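Long-range contacts in autoinducer 2 sensor kinase/phosphatase LuxQ (Vibrio cholerae, PDB 3C38), which senses autoinducer 2 through its periplasmic partner LuxP and switches between histidine kinase and phosphatase activity in the quorum-sensing phosphorelay of the cell: residues D90-D95 against E108-I113; G120-V125 against E224-P229; M138-L143 against Y154-I159. One frame throughout, in Å; residues are numbered along the deposited sequence.

Interaction 1: residues D90-D95 against E108-I113; sequences DNILWD and ELNKLI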
loop_
_atom_site.group_PDB
_atom_site.type_symbol
_atom_site.label_atom_id
_atom_site.label_comp_id
_atom_site.label_asym_id
_atom_site.label_seq_id
_atom_site.Cartn_x
_atom_site.Cartn_y
_atom_site.Cartn_z
ATOM N N ASP A 90 -9.257 -20.082 -4.360
ATOM C CA ASP A 90 -8.480 -19.581 -5.486
ATOM C C ASP A 90 -9.333 -18.902 -6.554
ATOM O O ASP A 90 -8.837 -18.561 -7.627
ATOM C CB ASP A 90 -7.679 -20.714 -6.120
ATOM C CG ASP A 90 -6.875 -21.493 -5.104
ATOM O OD1 ASP A 90 -6.073 -20.874 -4.367
ATOM O OD2 ASP A 90 -7.042 -22.730 -5.043
ATOM N N ASN A 91 -10.612 -18.702 -6.266
ATOM C CA ASN A 91 -11.496 -18.064 -7.231
ATOM C C ASN A 91 -11.547 -16.559 -6.947
ATOM O O ASN A 91 -11.268 -16.118 -5.825
ATOM C CB ASN A 91 -12.899 -18.693 -7.141
ATOM C CG ASN A 91 -13.756 -18.426 -8.382
ATOM O OD1 ASN A 91 -13.234 -18.214 -9.476
ATOM N ND2 ASN A 91 -15.075 -18.462 -8.213
ATOM N N ILE A 92 -11.878 -15.774 -7.969
ATOM C CA ILE A 92 -11.983 -14.328 -7.820
ATOM C C ILE A 92 -13.392 -13.959 -8.268
ATOM O O ILE A 92 -13.695 -13.946 -9.464
ATOM C CB ILE A 92 -10.950 -13.572 -8.701
ATOM C CG1 ILE A 92 -9.527 -14.035 -8.376
ATOM C CG2 ILE A 92 -11.049 -12.076 -8.450
ATOM C CD1 ILE A 92 -9.041 -13.632 -7.011
ATOM N N LEU A 93 -14.253 -13.676 -7.298
ATOM C CA LEU A 93 -15.637 -13.331 -7.579
ATOM C C LEU A 93 -15.741 -11.918 -8.116
ATOM O O LEU A 93 -16.580 -11.634 -8.975
ATOM C CB LEU A 93 -16.484 -13.452 -6.307
ATOM C CG LEU A 93 -16.523 -14.800 -5.581
ATOM C CD1 LEU A 93 -17.345 -14.672 -4.305
ATOM C CD2 LEU A 93 -17.109 -15.862 -6.493
ATOM N N TRP A 94 -14.887 -11.031 -7.609
ATOM C CA TRP A 94 -14.908 -9.642 -8.039
ATOM C C TRP A 94 -13.518 -8.998 -8.040
ATOM O O TRP A 94 -12.603 -9.451 -7.347
ATOM C CB TRP A 94 -15.851 -8.846 -7.139
ATOM C CG TRP A 94 -16.012 -7.418 -7.542
ATOM C CD1 TRP A 94 -16.805 -6.929 -8.538
ATOM C CD2 TRP A 94 -15.365 -6.286 -6.948
ATOM N NE1 TRP A 94 -16.698 -5.556 -8.598
ATOM C CE2 TRP A 94 -15.822 -5.138 -7.632
ATOM C CE3 TRP A 94 -14.446 -6.133 -5.902
ATOM C CZ2 TRP A 94 -15.385 -3.849 -7.305
ATOM C CZ3 TRP A 94 -14.013 -4.854 -5.577
ATOM C CH2 TRP A 94 -14.485 -3.729 -6.275
ATOM N N ASP A 95 -13.388 -7.928 -8.823
ATOM C CA ASP A 95 -12.145 -7.183 -8.972
ATOM C C ASP A 95 -12.529 -5.766 -9.390
ATOM O O ASP A 95 -13.244 -5.587 -10.381
ATOM C CB ASP A 95 -11.298 -7.849 -10.060
ATOM C CG ASP A 95 -10.133 -6.994 -10.513
ATOM O OD1 ASP A 95 -9.521 -7.343 -11.542
ATOM O OD2 ASP A 95 -9.818 -5.982 -9.853
ATOM N N GLU A 108 -1.900 -13.135 -11.813
ATOM C CA GLU A 108 -0.959 -12.832 -10.737
ATOM C C GLU A 108 -1.755 -12.491 -9.482
ATOM O O GLU A 108 -1.321 -12.748 -8.359
ATOM C CB GLU A 108 -0.060 -11.655 -11.125
ATOM C CG GLU A 108 0.966 -11.976 -12.207
ATOM C CD GLU A 108 1.816 -13.186 -11.865
ATOM O OE1 GLU A 108 2.227 -13.313 -10.692
ATOM O OE2 GLU A 108 2.080 -14.007 -12.770
ATOM N N LEU A 109 -2.933 -11.913 -9.694
ATOM C CA LEU A 109 -3.815 -11.543 -8.603
ATOM C C LEU A 109 -4.220 -12.822 -7.863
ATOM O O LEU A 109 -4.323 -12.836 -6.639
ATOM C CB LEU A 109 -5.042 -10.825 -9.168
ATOM C CG LEU A 109 -5.596 -9.649 -8.369
ATOM C CD1 LEU A 109 -4.508 -8.612 -8.174
ATOM C CD2 LEU A 109 -6.777 -9.045 -9.099
ATOM N N ASN A 110 -4.428 -13.900 -8.620
ATOM C CA ASN A 110 -4.809 -15.193 -8.051
ATOM C C ASN A 110 -3.706 -15.738 -7.173
ATOM O O ASN A 110 -3.959 -16.361 -6.140
ATOM C CB ASN A 110 -5.097 -16.205 -9.164
ATOM C CG ASN A 110 -6.541 -16.200 -9.598
ATOM O OD1 ASN A 110 -7.409 -16.714 -8.897
ATOM N ND2 ASN A 110 -6.810 -15.608 -10.757
ATOM N N LYS A 111 -2.473 -15.504 -7.595
ATOM C CA LYS A 111 -1.312 -15.971 -6.854
ATOM C C LYS A 111 -1.166 -15.239 -5.518
ATOM O O LYS A 111 -0.617 -15.783 -4.550
ATOM C CB LYS A 111 -0.066 -15.772 -7.708
ATOM C CG LYS A 111 -0.210 -16.321 -9.133
ATOM C CD LYS A 111 1.137 -16.315 -9.857
ATOM C CE LYS A 111 1.114 -17.141 -11.133
ATOM N NZ LYS A 111 2.491 -17.283 -11.693
ATOM N N LEU A 112 -1.667 -14.004 -5.471
ATOM C CA LEU A 112 -1.605 -13.188 -4.262
ATOM C C LEU A 112 -2.541 -13.745 -3.202
ATOM O O LEU A 112 -2.270 -13.632 -2.010
ATOM C CB LEU A 112 -1.985 -11.740 -4.577
ATOM C CG LEU A 112 -1.020 -10.979 -5.487
ATOM C CD1 LEU A 112 -1.525 -9.560 -5.705
ATOM C CD2 LEU A 112 0.364 -10.958 -4.856
ATOM N N ILE A 113 -3.644 -14.342 -3.650
ATOM C CA ILE A 113 -4.627 -14.941 -2.753
ATOM C C ILE A 113 -3.900 -15.829 -1.756
ATOM O O ILE A 113 -4.108 -15.742 -0.555
ATOM C CB ILE A 113 -5.614 -15.841 -3.521
ATOM C CG1 ILE A 113 -6.218 -15.082 -4.703
ATOM C CG2 ILE A 113 -6.694 -16.338 -2.586
ATOM C CD1 ILE A 113 -7.085 -13.938 -4.317
#

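Interaction 2: residues G120-V125 against E224-P229; sequences GNWHLV and EVESVP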
loop_
_atom_site.group_PDB
_atom_site.type_symbol
_atom_site.label_atom_id
_atom_site.label_comp_id
_atom_site.label_asym_id
_atom_site.label_seq_id
_atom_site.Cartn_x
_atom_site.Cartn_y
_atom_site.Cartn_z
ATOM N N GLY A 120 -6.091 -9.869 9.027
ATOM C CA GLY A 120 -5.693 -8.909 10.042
ATOM C C GLY A 120 -4.245 -8.464 10.044
ATOM O O GLY A 120 -3.813 -7.777 10.973
ATOM N N ASN A 121 -3.487 -8.852 9.018
ATOM C CA ASN A 121 -2.081 -8.460 8.914
ATOM C C ASN A 121 -1.714 -8.014 7.507
ATOM O O ASN A 121 -2.090 -8.645 6.521
ATOM C CB ASN A 121 -1.150 -9.603 9.325
ATOM C CG ASN A 121 -1.116 -9.824 10.828
ATOM O OD1 ASN A 121 -0.051 -10.051 11.402
ATOM N ND2 ASN A 121 -2.280 -9.771 11.471
ATOM N N TRP A 122 -0.985 -6.911 7.430
ATOM C CA TRP A 122 -0.536 -6.377 6.154
ATOM C C TRP A 122 0.582 -7.280 5.645
ATOM O O TRP A 122 1.382 -7.786 6.435
ATOM C CB TRP A 122 -0.011 -4.953 6.335
ATOM C CG TRP A 122 -1.087 -3.926 6.443
ATOM C CD1 TRP A 122 -1.548 -3.330 7.579
ATOM C CD2 TRP A 122 -1.855 -3.388 5.362
ATOM N NE1 TRP A 122 -2.562 -2.451 7.271
ATOM C CE2 TRP A 122 -2.771 -2.467 5.917
ATOM C CE3 TRP A 122 -1.861 -3.598 3.975
ATOM C CZ2 TRP A 122 -3.684 -1.750 5.132
ATOM C CZ3 TRP A 122 -2.762 -2.889 3.194
ATOM C CH2 TRP A 122 -3.667 -1.974 3.777
ATOM N N HIS A 123 0.628 -7.489 4.333
ATOM C CA HIS A 123 1.653 -8.327 3.726
ATOM C C HIS A 123 2.370 -7.558 2.627
ATOM O O HIS A 123 1.730 -7.007 1.729
ATOM C CB HIS A 123 1.031 -9.582 3.108
ATOM C CG HIS A 123 0.561 -10.588 4.110
ATOM N ND1 HIS A 123 1.381 -11.573 4.620
ATOM C CD2 HIS A 123 -0.644 -10.756 4.703
ATOM C CE1 HIS A 123 0.699 -12.305 5.482
ATOM N NE2 HIS A 123 -0.532 -11.831 5.551
ATOM N N LEU A 124 3.699 -7.522 2.708
ATOM C CA LEU A 124 4.511 -6.858 1.702
ATOM C C LEU A 124 4.792 -7.925 0.656
ATOM O O LEU A 124 5.517 -8.884 0.915
ATOM C CB LEU A 124 5.815 -6.348 2.315
ATOM C CG LEU A 124 6.845 -5.805 1.318
ATOM C CD1 LEU A 124 6.215 -4.694 0.485
ATOM C CD2 LEU A 124 8.073 -5.299 2.074
ATOM N N VAL A 125 4.187 -7.774 -0.514
ATOM C CA VAL A 125 4.354 -8.734 -1.593
ATOM C C VAL A 125 4.730 -8.016 -2.888
ATOM O O VAL A 125 4.517 -6.815 -3.025
ATOM C CB VAL A 125 3.074 -9.522 -1.812
ATOM C CG1 VAL A 125 2.661 -10.196 -0.515
ATOM C CG2 VAL A 125 1.986 -8.595 -2.300
ATOM N N GLU A 224 8.913 -0.978 9.030
ATOM C CA GLU A 224 8.406 -2.228 9.580
ATOM C C GLU A 224 6.943 -2.306 9.142
ATOM O O GLU A 224 6.254 -1.287 9.057
ATOM C CB GLU A 224 8.468 -2.235 11.110
ATOM C CG GLU A 224 9.855 -2.082 11.691
ATOM C CD GLU A 224 9.887 -2.350 13.186
ATOM O OE1 GLU A 224 8.914 -1.991 13.889
ATOM O OE2 GLU A 224 10.897 -2.910 13.661
ATOM N N VAL A 225 6.492 -3.509 8.821
ATOM C CA VAL A 225 5.105 -3.741 8.444
ATOM C C VAL A 225 4.626 -4.740 9.497
ATOM O O VAL A 225 5.164 -5.843 9.597
ATOM C CB VAL A 225 4.996 -4.364 7.039
ATOM C CG1 VAL A 225 3.588 -4.904 6.809
ATOM C CG2 VAL A 225 5.321 -3.322 5.992
ATOM N N GLU A 226 3.639 -4.350 10.294
ATOM C CA GLU A 226 3.140 -5.229 11.355
ATOM C C GLU A 226 4.312 -5.508 12.296
ATOM O O GLU A 226 4.569 -6.653 12.659
ATOM C CB GLU A 226 2.627 -6.561 10.778
ATOM C CG GLU A 226 1.427 -6.468 9.826
ATOM C CD GLU A 226 0.166 -5.935 10.490
ATOM O OE1 GLU A 226 0.178 -5.682 11.717
ATOM O OE2 GLU A 226 -0.842 -5.766 9.784
ATOM N N SER A 227 5.031 -4.452 12.666
ATOM C CA SER A 227 6.190 -4.553 13.552
ATOM C C SER A 227 7.256 -5.528 13.057
ATOM O O SER A 227 8.120 -5.944 13.819
ATOM C CB SER A 227 5.741 -4.952 14.960
ATOM O OG SER A 227 4.967 -3.925 15.559
ATOM N N VAL A 228 7.197 -5.884 11.778
ATOM C CA VAL A 228 8.163 -6.808 11.182
ATOM C C VAL A 228 9.087 -6.071 10.203
ATOM O O VAL A 228 8.624 -5.309 9.355
ATOM C CB VAL A 228 7.443 -7.943 10.421
ATOM C CG1 VAL A 228 8.460 -8.928 9.858
ATOM C CG2 VAL A 228 6.459 -8.648 11.354
ATOM N N PRO A 229 10.407 -6.312 10.293
ATOM C CA PRO A 229 11.389 -5.658 9.416
ATOM C C PRO A 229 11.165 -5.953 7.944
ATOM O O PRO A 229 10.876 -7.084 7.579
ATOM C CB PRO A 229 12.732 -6.224 9.900
ATOM C CG PRO A 229 12.452 -6.653 11.325
ATOM C CD PRO A 229 11.075 -7.259 11.206
#

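Interaction 3: residues M138-L143 against Y154-I159; sequences MRRSSL and YLYVGI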
loop_
_atom_site.group_PDB
_atom_site.type_symbol
_atom_site.label_atom_id
_atom_site.label_comp_id
_atom_site.label_asym_id
_atom_site.label_seq_id
_atom_site.Cartn_x
_atom_site.Cartn_y
_atom_site.Cartn_z
ATOM N N MET A 138 -0.578 -5.607 0.986
ATOM C CA MET A 138 -1.917 -6.150 0.911
ATOM C C MET A 138 -2.420 -6.646 2.243
ATOM O O MET A 138 -1.638 -7.006 3.123
ATOM C CB MET A 138 -1.982 -7.289 -0.097
ATOM C CG MET A 138 -2.040 -6.833 -1.527
ATOM S SD MET A 138 -2.576 -8.178 -2.558
ATOM C CE MET A 138 -4.241 -8.363 -2.031
ATOM N N ARG A 139 -3.739 -6.666 2.376
ATOM C CA ARG A 139 -4.370 -7.123 3.601
ATOM C C ARG A 139 -5.715 -7.757 3.273
ATOM O O ARG A 139 -6.446 -7.285 2.401
ATOM C CB ARG A 139 -4.534 -5.953 4.571
ATOM C CG ARG A 139 -4.989 -6.352 5.964
ATOM C CD ARG A 139 -4.855 -5.179 6.913
ATOM N NE ARG A 139 -5.318 -5.513 8.257
ATOM C CZ ARG A 139 -6.598 -5.597 8.600
ATOM N NH1 ARG A 139 -7.543 -5.365 7.695
ATOM N NH2 ARG A 139 -6.926 -5.913 9.845
ATOM N N ARG A 140 -6.022 -8.843 3.977
ATOM C CA ARG A 140 -7.268 -9.586 3.771
ATOM C C ARG A 140 -8.237 -9.436 4.954
ATOM O O ARG A 140 -7.828 -9.442 6.113
ATOM C CB ARG A 140 -6.938 -11.076 3.583
ATOM C CG ARG A 140 -8.080 -11.918 3.072
ATOM C CD ARG A 140 -7.731 -13.406 3.082
ATOM N NE ARG A 140 -7.544 -13.898 4.439
ATOM C CZ ARG A 140 -7.686 -15.168 4.802
ATOM N NH1 ARG A 140 -8.021 -16.088 3.905
ATOM N NH2 ARG A 140 -7.503 -15.515 6.071
ATOM N N SER A 141 -9.523 -9.309 4.660
ATOM C CA SER A 141 -10.519 -9.202 5.718
ATOM C C SER A 141 -11.703 -10.125 5.415
ATOM O O SER A 141 -12.350 -10.012 4.374
ATOM C CB SER A 141 -10.999 -7.754 5.862
ATOM O OG SER A 141 -11.782 -7.601 7.036
ATOM N N SER A 142 -11.980 -11.036 6.339
ATOM C CA SER A 142 -13.071 -11.997 6.179
ATOM C C SER A 142 -14.418 -11.335 5.929
ATOM O O SER A 142 -14.741 -10.319 6.535
ATOM C CB SER A 142 -13.165 -12.872 7.429
ATOM O OG SER A 142 -11.875 -13.326 7.826
ATOM N N LEU A 143 -15.198 -11.912 5.022
ATOM C CA LEU A 143 -16.530 -11.401 4.706
ATOM C C LEU A 143 -17.516 -12.432 5.234
ATOM O O LEU A 143 -17.773 -13.449 4.588
ATOM C CB LEU A 143 -16.712 -11.239 3.195
ATOM C CG LEU A 143 -15.869 -10.157 2.527
ATOM C CD1 LEU A 143 -16.028 -10.231 1.020
ATOM C CD2 LEU A 143 -16.296 -8.788 3.044
ATOM N N TYR A 154 -13.589 -13.169 0.966
ATOM C CA TYR A 154 -12.567 -12.330 1.559
ATOM C C TYR A 154 -12.363 -11.093 0.704
ATOM O O TYR A 154 -12.406 -11.155 -0.533
ATOM C CB TYR A 154 -11.258 -13.107 1.671
ATOM C CG TYR A 154 -11.227 -14.074 2.829
ATOM C CD1 TYR A 154 -10.969 -13.626 4.123
ATOM C CD2 TYR A 154 -11.477 -15.436 2.641
ATOM C CE1 TYR A 154 -10.955 -14.505 5.205
ATOM C CE2 TYR A 154 -11.471 -16.328 3.721
ATOM C CZ TYR A 154 -11.209 -15.848 4.999
ATOM O OH TYR A 154 -11.195 -16.705 6.073
ATOM N N LEU A 155 -12.178 -9.959 1.373
ATOM C CA LEU A 155 -11.939 -8.703 0.686
ATOM C C LEU A 155 -10.452 -8.407 0.829
ATOM O O LEU A 155 -9.895 -8.391 1.938
ATOM C CB LEU A 155 -12.765 -7.562 1.295
ATOM C CG LEU A 155 -12.491 -6.172 0.701
ATOM C CD1 LEU A 155 -12.725 -6.201 -0.792
ATOM C CD2 LEU A 155 -13.387 -5.129 1.358
ATOM N N TYR A 156 -9.806 -8.210 -0.312
ATOM C CA TYR A 156 -8.389 -7.907 -0.339
ATOM C C TYR A 156 -8.235 -6.465 -0.794
ATOM O O TYR A 156 -8.878 -6.038 -1.754
ATOM C CB TYR A 156 -7.658 -8.824 -1.333
ATOM C CG TYR A 156 -7.517 -10.277 -0.919
ATOM C CD1 TYR A 156 -8.600 -11.157 -0.963
ATOM C CD2 TYR A 156 -6.285 -10.775 -0.509
ATOM C CE1 TYR A 156 -8.442 -12.512 -0.605
ATOM C CE2 TYR A 156 -6.121 -12.106 -0.149
ATOM C CZ TYR A 156 -7.195 -12.965 -0.199
ATOM O OH TYR A 156 -6.996 -14.271 0.171
ATOM N N VAL A 157 -7.398 -5.713 -0.088
ATOM C CA VAL A 157 -7.127 -4.330 -0.454
ATOM C C VAL A 157 -5.618 -4.203 -0.561
ATOM O O VAL A 157 -4.868 -4.828 0.203
ATOM C CB VAL A 157 -7.638 -3.312 0.613
ATOM C CG1 VAL A 157 -9.138 -3.496 0.832
ATOM C CG2 VAL A 157 -6.874 -3.476 1.915
ATOM N N GLY A 158 -5.166 -3.403 -1.513
ATOM C CA GLY A 158 -3.736 -3.232 -1.668
ATOM C C GLY A 158 -3.333 -1.802 -1.958
ATOM O O GLY A 158 -4.139 -1.013 -2.470
ATOM N N ILE A 159 -2.089 -1.483 -1.601
ATOM C CA ILE A 159 -1.481 -0.180 -1.842
ATOM C C ILE A 159 -0.263 -0.452 -2.707
ATOM O O ILE A 159 0.626 -1.195 -2.295
ATOM C CB ILE A 159 -0.945 0.469 -0.563
ATOM C CG1 ILE A 159 -2.068 0.719 0.428
ATOM C CG2 ILE A 159 -0.301 1.795 -0.891
ATOM C CD1 ILE A 159 -1.538 1.151 1.794
HETATM O O HOH W 1 -10.241 -15.163 8.471
#

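Interaction 1: residues D90-D95 against E108-I113
Ile92 meets Ile113 and Asn110 on one side of helix 106-115. Its CD1 lies 3.9 Å from Ile113 CG1; the 3.3 Å modelled to Ile113 CD1 is doubtful. In both isoleucines CG1 lies beside the backbone N (chi1 -57° in Ile92, -52° in Ile113), and from there the two side chains reach across at an angle. Further back along the same side chain, Ile92 CG1 lies 3.5 Å from Asn110 OD1. That oxygen is also 2.7 Å from Asp90 O. As modelled both atoms are acceptors, so this is not a hydrogen bond and the close approach is doubtful; Asn110 ND2 makes a weak hydrogen bond to Gln106 O. At the other end of 90-95, Leu109 CD2 touches Asp95 OD1 at 4.0 Å, a carbon resting against a carboxylate.

The polar groups are held from outside the two segments. The Asp90 carboxylate forms a salt bridge with Arg114 through OD1. Asp95 accepts from Gln106 NE2 through OD1 and from Gly97 N through OD2, which fixes the rotation of its carboxylate. Leu109 and Ile113 also lean on Phe85 of the adjoining strand 83-88. The helix thus packs across two neighbouring strands. Strand 91-95 carries a classic beta bulge at Leu93 and Trp94, opposite Ile86. A helix laid against an outermost strand of a five-stranded antiparallel sheet is consistent with the PAS-like fold of Cache sensor domains.

Interaction 2: residues G120-V125 against E224-P229
Glu226 reaches across to Trp122 and ends with its carboxylate against the backbone. OE2 accepts from Trp122 N at 2.6 Å, with an N-H...O angle of 161°. It uses the anti lone pair, the one turned away from the other carboxylate oxygen. CG of Glu226 lies beside its own backbone N and the chain bends again at chi2 (-64°), a folded shape that brings CG close to the Trp122 backbone as well. The same OE2 lies 3.1 Å from Asn121 CA and 3.4 Å from Trp122 CD1.

The Asn121 amide is stacked on the Glu226 carboxylate with the planes 22° apart, its CG 4.1 Å from Glu226 CD. The Trp122 ring plane is tilted from the carboxylate by a similar angle, but OE2 approaches the ring obliquely and the two side chains cross at about a right angle. The ring itself leads away from 224-229. It packs on Leu40 and Arg41 of helix 22-47, and its NE1 makes a weak hydrogen bond to Leu37 O.

Val225 supplies the apolar part of the contact. Its CG1 meets Trp122 CB at 3.6 Å. Val225 is buried, and it also touches Leu137 and Phe33.

Glu226 and Ser227 are the middle residues of a type I' turn, both with positive phi. Val225 N bonds Val228 O at 2.8 Å, and Val228 N returns the bond to Val225 O. The arrangement is that of a two-residue beta hairpin. It joins strands 216-225 and 228-239 of the four-stranded sheet, and its tip docks beside strand 123-127 of the five-stranded sheet, at a junction between the two halves of the periplasmic region.

Interaction 3: residues M138-L143 against Y154-I159
Strands 138-143 and 154-159 run antiparallel, their axes 4.7 Å apart at closest approach and their directions at 158°. Arg139 and Val157 form one hydrogen-bonded pair, Ser141 and Leu155 the next. The straightest bond is Leu155 N to Ser141 O, with an N-H...O angle of 177°.

Arg140 carries the side-chain contact on the face it shares with Tyr154 and Tyr156. CG is anti to the backbone N and the chain bends at chi3, which lays the guanidinium flat over the Tyr154 ring. The two planes are only 3° apart, and CZ stands 3.6 Å from the ring centroid in a cation-pi contact. The aliphatic part of the same chain serves the other ring: Arg140 CG sits over the face of Tyr156, 3.7 Å from the ring centroid, in a CH-pi contact. Arg140 is thus shared between the two tyrosines.

These strands form a beta hairpin whose second strand, 153-160, is the central strand of the five-stranded antiparallel sheet. The strand order 2-1-5-4-3 matches the PAS-like Cache fold. Strand 83-88 flanks 153-160, and Phe85 stacks on Tyr156.

Met138 CE approaches the edge of the Tyr156 ring, 3.5 Å from CD2. At the far end, a water lies in the Tyr154 ring plane and joins its OH, at 3.0 Å, to Ser142 OG. On the opposite face, Arg139 points toward helix 22-47, where NH2 forms a salt bridge with Asp45 and NH1 bonds Gln44. Ser141 OG also bonds Asp45, which ties this face of the sheet to the long helix.

All three interactions reach the same five-stranded antiparallel sheet. Interaction 3 is the hairpin that supplies its central strand. The helix of interaction 1 lies on the face with Met138 and Tyr156: Leu112 CD1 is 3.6 Å from Met138 SD, and the centres of interactions 1 and 3 are about 11 Å apart. Interaction 2 adjoins the hairpin at the neighbouring strand, where His123 N and Met138 O, 2.6 Å apart, probably form a hydrogen bond. Trp122 CE2 also packs 3.6 Å from Arg139 CD. Interactions 1 and 2, with centres about 20 Å apart, meet at Leu112 CD2 and Val125 CG2, 3.8 Å apart. Interaction 2 alone extends to the four-stranded sheet.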